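Local atomic coordinates of 3,6-diketocamphane 1,6 monooxygenase (Pseudomonas putida, PDB entry 4UWM), a protein that catalyses the FMNH2- and oxygen-dependent Baeyer-Villiger oxidation of a diketocamphane to a lactone, a step in the degradation of (-)-camphor by Pseudomonas putida. Residues I277-C280 / F281-L285; V321-P324 / D325-T328. All blocks are in the same frame, centred on the assembly; numbering follows the deposited sequence.

Interaction 1: I277-C280 / F281-L285; sequences IGYC and FERYL
I277 and F281, one turn apart on helix 276-291, run alongside each other, CG2 of I277 touching CD2 of the F281 ring at 3.9 Å. The methyl comes forward because it stands anti to the backbone N, while the rest of the isoleucine turns away from the ring. L285 takes the next place along this side: its CD1 sits over the centre of one face of the F281 ring and also meets SG of C280 at 4.0 Å. Beyond this apolar row, F281 packs on T258 of strand 254-261 and on L311 and L314 of helix 311-317. The backbone turns regularly until C280, whose O takes two donors, one above and one below its plane, N of Y284 at 2.8 Å and N of L285 at 3.2 Å; the second bond marks a wider pi-type turn. At the polar edge, the extended chain of R283 runs beside Y279, CD lying 3.7 Å from CZ of the phenol. NH1 of R283 gives a bent hydrogen bond to OH of Y279 (2.8 Å, 146°), with the ring and guanidinium planes 80° apart. NH2 of R283 makes a salt bridge with E181 of the second subunit. One helix thus keeps its apolar side on the barrel, with L285 close to the bound FMN, while the phenol and the carboxylate from the other subunit together probably hold the arginine's orientation at the dimer interface.

Interaction 2: V321-P324 / D325-T328; sequences VGSP and DTVT
O of P324 is gripped twice by T328, by OG1 at 2.6 Å and by N at 3.0 Å, the two donors flanking the carbonyl group on either side of its plane. The hydroxyl can fold back this way because OG1 of T328 stands beside its own backbone N (chi1 -55°). One residue earlier, the carbonyl of S323 begins the regular helical pattern, its O receiving N of V327 at 2.9 Å. S323 is also the N-cap of helix 324-338, its OG accepting from N of T326 in a long but straight bond (3.3 Å, 170°). At chi1 66°, OG of S323 lies between its own backbone N and carbonyl carbon and reaches forward to the first turn. OG1 of T326 has its own partner in D265, whose carboxylate oxygen OD1 also accepts N of S323. Packing surrounds these bonds: CG2 of V327 comes to 3.6 Å from N of G322, and CG2 of T326 lies 3.9 Å from O of V321. The backbone of G322, with its positive phi, lies in a region readily open to glycine, and its CA passes 4.2 Å from CB of T326. Farther out, V327 and T328 touch V369 of helix 356-369. Proline at the first helical position, where no backbone N-H is needed, and the serine cap are consistent with the abrupt passage from strand 320-322 into helix 324-338.

Overall arrangement
Both interactions are local and belong to the TIM-barrel-like fold of the bacterial luciferase family, in series along the chain, with centres about 22 Å apart and nearest atoms about 7 Å apart. Interaction 1 is largely buried and lies within a single helix, between the barrel and the second subunit, with its far end near the flavin. Interaction 2 is only partly buried, touches no other chain of the assembly and lies away from the FMN site, joining a strand to a helix. Strand 254-261 links them, packing against interaction 1 and pairing with strand 320-322 of interaction 2. Apolar and aromatic side chains dominate the first; hydroxyls and carbonyls, the second.

Interaction 1: I277-C280 / F281-L285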
ATOM      1  N   ILE A 277     -18.033  21.905   4.404  1.00 24.63           N
ATOM      2  CA  ILE A 277     -19.140  20.983   4.726  1.00 24.98           C
ATOM      3  C   ILE A 277     -20.416  21.355   3.966  1.00 29.83           C
ATOM      4  O   ILE A 277     -20.959  20.545   3.219  1.00 24.65           O
ATOM      5  CB  ILE A 277     -19.366  20.864   6.250  1.00 25.15           C
ATOM      6  CG1 ILE A 277     -18.079  20.402   6.932  1.00 25.67           C
ATOM      7  CG2 ILE A 277     -20.550  19.957   6.588  1.00 27.92           C
ATOM      8  CD1 ILE A 277     -18.026  20.582   8.436  1.00 26.24           C
ATOM      9  N   GLY A 278     -20.863  22.605   4.107  1.00 31.40           N
ATOM     10  CA  GLY A 278     -22.036  23.061   3.372  1.00 23.48           C
ATOM     11  C   GLY A 278     -21.869  22.937   1.880  1.00 21.64           C
ATOM     12  O   GLY A 278     -22.820  22.602   1.186  1.00 25.62           O
ATOM     13  N   TYR A 279     -20.657  23.202   1.383  1.00 24.02           N
ATOM     14  CA  TYR A 279     -20.357  23.068  -0.047  1.00 24.55           C
ATOM     15  C   TYR A 279     -20.555  21.628  -0.566  1.00 27.59           C
ATOM     16  O   TYR A 279     -21.193  21.400  -1.606  1.00 26.51           O
ATOM     17  CB  TYR A 279     -18.929  23.563  -0.375  1.00 25.14           C
ATOM     18  CG  TYR A 279     -18.607  23.448  -1.843  1.00 26.00           C
ATOM     19  CD1 TYR A 279     -19.103  24.376  -2.765  1.00 32.74           C
ATOM     20  CD2 TYR A 279     -17.854  22.377  -2.332  1.00 26.68           C
ATOM     21  CE1 TYR A 279     -18.840  24.252  -4.124  1.00 29.94           C
ATOM     22  CE2 TYR A 279     -17.590  22.246  -3.682  1.00 25.65           C
ATOM     23  CZ  TYR A 279     -18.078  23.193  -4.572  1.00 32.13           C
ATOM     24  OH  TYR A 279     -17.808  23.067  -5.909  1.00 39.36           O
ATOM     25  N   CYS A 280     -19.993  20.666   0.163  1.00 27.25           N
ATOM     26  CA  CYS A 280     -20.070  19.252  -0.236  1.00 23.80           C
ATOM     27  C   CYS A 280     -21.530  18.791  -0.222  1.00 22.62           C
ATOM     28  O   CYS A 280     -22.024  18.224  -1.198  1.00 25.30           O
ATOM     29  CB  CYS A 280     -19.241  18.393   0.718  1.00 23.41           C
ATOM     30  SG  CYS A 280     -19.295  16.626   0.321  1.00 23.50           S
ATOM     31  N   PHE A 281     -22.221  19.068   0.880  1.00 26.13           N
ATOM     32  CA  PHE A 281     -23.640  18.716   1.005  1.00 27.91           C
ATOM     33  C   PHE A 281     -24.518  19.330  -0.065  1.00 28.02           C
ATOM     34  O   PHE A 281     -25.301  18.626  -0.685  1.00 29.48           O
ATOM     35  CB  PHE A 281     -24.173  19.032   2.398  1.00 27.78           C
ATOM     36  CG  PHE A 281     -23.961  17.919   3.380  1.00 28.60           C
ATOM     37  CD1 PHE A 281     -24.900  16.904   3.501  1.00 26.44           C
ATOM     38  CD2 PHE A 281     -22.808  17.860   4.151  1.00 27.96           C
ATOM     39  CE1 PHE A 281     -24.711  15.864   4.396  1.00 26.87           C
ATOM     40  CE2 PHE A 281     -22.610  16.821   5.046  1.00 28.37           C
ATOM     41  CZ  PHE A 281     -23.565  15.823   5.171  1.00 28.43           C
ATOM     42  N   GLU A 282     -24.372  20.631  -0.297  1.00 35.76           N
ATOM     43  CA  GLU A 282     -25.153  21.331  -1.328  1.00 32.54           C
ATOM     44  C   GLU A 282     -24.884  20.824  -2.732  1.00 30.98           C
ATOM     45  O   GLU A 282     -25.817  20.631  -3.516  1.00 30.52           O
ATOM     46  CB  GLU A 282     -24.835  22.825  -1.296  1.00 45.01           C
ATOM     47  CG  GLU A 282     -25.914  23.718  -1.865  1.00 52.42           C
ATOM     48  CD  GLU A 282     -26.957  24.041  -0.826  1.00 68.86           C
ATOM     49  OE1 GLU A 282     -27.864  23.207  -0.630  1.00 69.84           O
ATOM     50  OE2 GLU A 282     -26.844  25.108  -0.189  1.00 71.07           O
ATOM     51  N   ARG A 283     -23.610  20.623  -3.069  1.00 27.52           N
ATOM     52  CA  ARG A 283     -23.262  20.255  -4.436  1.00 25.80           C
ATOM     53  C   ARG A 283     -23.419  18.773  -4.731  1.00 26.72           C
ATOM     54  O   ARG A 283     -23.753  18.393  -5.860  1.00 30.32           O
ATOM     55  CB  ARG A 283     -21.841  20.693  -4.783  1.00 29.11           C
ATOM     56  CG  ARG A 283     -21.473  20.370  -6.220  1.00 34.07           C
ATOM     57  CD  ARG A 283     -20.058  20.780  -6.581  1.00 37.44           C
ATOM     58  NE  ARG A 283     -19.664  20.185  -7.856  1.00 39.71           N
ATOM     59  CZ  ARG A 283     -18.448  20.270  -8.385  1.00 36.07           C
ATOM     60  NH1 ARG A 283     -17.483  20.941  -7.755  1.00 37.59           N
ATOM     61  NH2 ARG A 283     -18.208  19.695  -9.553  1.00 34.19           N
ATOM     62  N   TYR A 284     -23.159  17.941  -3.727  1.00 26.69           N
ATOM     63  CA  TYR A 284     -22.944  16.512  -3.963  1.00 26.64           C
ATOM     64  C   TYR A 284     -23.921  15.639  -3.185  1.00 23.54           C
ATOM     65  O   TYR A 284     -24.692  14.897  -3.784  1.00 30.01           O
ATOM     66  CB  TYR A 284     -21.471  16.130  -3.623  1.00 22.92           C
ATOM     67  CG  TYR A 284     -21.151  14.645  -3.764  1.00 22.64           C
ATOM     68  CD1 TYR A 284     -21.424  13.963  -4.946  1.00 24.88           C
ATOM     69  CD2 TYR A 284     -20.538  13.942  -2.725  1.00 22.88           C
ATOM     70  CE1 TYR A 284     -21.125  12.616  -5.084  1.00 25.94           C
ATOM     71  CE2 TYR A 284     -20.246  12.588  -2.850  1.00 20.66           C
ATOM     72  CZ  TYR A 284     -20.537  11.938  -4.034  1.00 25.26           C
ATOM     73  OH  TYR A 284     -20.246  10.600  -4.183  1.00 28.27           O
ATOM     74  N   LEU A 285     -23.884  15.726  -1.859  1.00 24.05           N
ATOM     75  CA  LEU A 285     -24.605  14.764  -1.023  1.00 24.56           C
ATOM     76  C   LEU A 285     -26.127  14.915  -1.004  1.00 27.83           C
ATOM     77  O   LEU A 285     -26.848  13.912  -1.099  1.00 29.97           O
ATOM     78  CB  LEU A 285     -24.067  14.766   0.419  1.00 22.75           C
ATOM     79  CG  LEU A 285     -22.633  14.258   0.605  1.00 23.47           C
ATOM     80  CD1 LEU A 285     -22.169  14.487   2.030  1.00 23.97           C
ATOM     81  CD2 LEU A 285     -22.518  12.787   0.215  1.00 27.05           C
TER

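Interaction 2: V321-P324 / D325-T328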
ATOM      1  N   VAL A 321     -23.755  20.248  15.518  1.00 36.88           N
ATOM      2  CA  VAL A 321     -23.119  21.562  15.326  1.00 36.30           C
ATOM      3  C   VAL A 321     -23.467  22.575  16.443  1.00 43.14           C
ATOM      4  O   VAL A 321     -24.599  22.615  16.925  1.00 47.65           O
ATOM      5  CB  VAL A 321     -23.511  22.154  13.948  1.00 37.85           C
ATOM      6  CG1 VAL A 321     -22.926  23.550  13.728  1.00 37.75           C
ATOM      7  CG2 VAL A 321     -23.064  21.231  12.823  1.00 37.07           C
ATOM      8  N   GLY A 322     -22.488  23.385  16.841  1.00 44.50           N
ATOM      9  CA  GLY A 322     -22.688  24.418  17.859  1.00 48.99           C
ATOM     10  C   GLY A 322     -21.446  24.668  18.691  1.00 54.06           C
ATOM     11  O   GLY A 322     -20.337  24.350  18.274  1.00 49.80           O
ATOM     12  N   SER A 323     -21.634  25.250  19.871  1.00 47.83           N
ATOM     13  CA  SER A 323     -20.550  25.437  20.828  1.00 43.67           C
ATOM     14  C   SER A 323     -20.315  24.111  21.537  1.00 36.41           C
ATOM     15  O   SER A 323     -21.157  23.218  21.443  1.00 45.24           O
ATOM     16  CB  SER A 323     -20.957  26.480  21.864  1.00 47.80           C
ATOM     17  OG  SER A 323     -22.039  25.977  22.630  1.00 45.82           O
ATOM     18  N   PRO A 324     -19.193  23.984  22.270  1.00 35.60           N
ATOM     19  CA  PRO A 324     -18.949  22.771  23.040  1.00 41.76           C
ATOM     20  C   PRO A 324     -20.133  22.314  23.892  1.00 51.81           C
ATOM     21  O   PRO A 324     -20.431  21.117  23.919  1.00 49.23           O
ATOM     22  CB  PRO A 324     -17.751  23.150  23.907  1.00 44.63           C
ATOM     23  CG  PRO A 324     -16.977  24.077  23.037  1.00 46.54           C
ATOM     24  CD  PRO A 324     -18.001  24.855  22.244  1.00 44.23           C
ATOM     25  N   ASP A 325     -20.807  23.252  24.565  1.00 54.60           N
ATOM     26  CA  ASP A 325     -21.960  22.907  25.402  1.00 46.29           C
ATOM     27  C   ASP A 325     -23.163  22.457  24.576  1.00 36.47           C
ATOM     28  O   ASP A 325     -23.784  21.437  24.892  1.00 45.30           O
ATOM     29  CB  ASP A 325     -22.345  24.066  26.338  1.00 54.26           C
ATOM     30  CG  ASP A 325     -21.341  24.277  27.460  1.00 63.81           C
ATOM     31  OD1 ASP A 325     -20.828  23.284  28.019  1.00 68.68           O
ATOM     32  OD2 ASP A 325     -21.068  25.447  27.795  1.00 75.46           O
ATOM     33  N   THR A 326     -23.485  23.204  23.520  1.00 38.50           N
ATOM     34  CA  THR A 326     -24.578  22.836  22.601  1.00 44.04           C
ATOM     35  C   THR A 326     -24.396  21.426  22.009  1.00 49.73           C
ATOM     36  O   THR A 326     -25.344  20.634  21.943  1.00 50.84           O
ATOM     37  CB  THR A 326     -24.687  23.855  21.455  1.00 48.64           C
ATOM     38  OG1 THR A 326     -24.854  25.162  22.009  1.00 54.99           O
ATOM     39  CG2 THR A 326     -25.859  23.531  20.535  1.00 45.25           C
ATOM     40  N   VAL A 327     -23.172  21.118  21.587  1.00 50.58           N
ATOM     41  CA  VAL A 327     -22.874  19.800  21.028  1.00 46.13           C
ATOM     42  C   VAL A 327     -22.960  18.719  22.107  1.00 43.63           C
ATOM     43  O   VAL A 327     -23.545  17.651  21.869  1.00 41.21           O
ATOM     44  CB  VAL A 327     -21.534  19.789  20.255  1.00 42.38           C
ATOM     45  CG1 VAL A 327     -21.118  18.364  19.880  1.00 42.40           C
ATOM     46  CG2 VAL A 327     -21.670  20.639  18.999  1.00 37.18           C
ATOM     47  N   THR A 328     -22.421  19.012  23.293  1.00 46.01           N
ATOM     48  CA  THR A 328     -22.497  18.086  24.429  1.00 47.14           C
ATOM     49  C   THR A 328     -23.951  17.737  24.779  1.00 51.29           C
ATOM     50  O   THR A 328     -24.287  16.565  24.997  1.00 49.35           O
ATOM     51  CB  THR A 328     -21.771  18.639  25.672  1.00 54.32           C
ATOM     52  OG1 THR A 328     -20.418  18.965  25.332  1.00 53.37           O
ATOM     53  CG2 THR A 328     -21.767  17.615  26.808  1.00 61.02           C
TER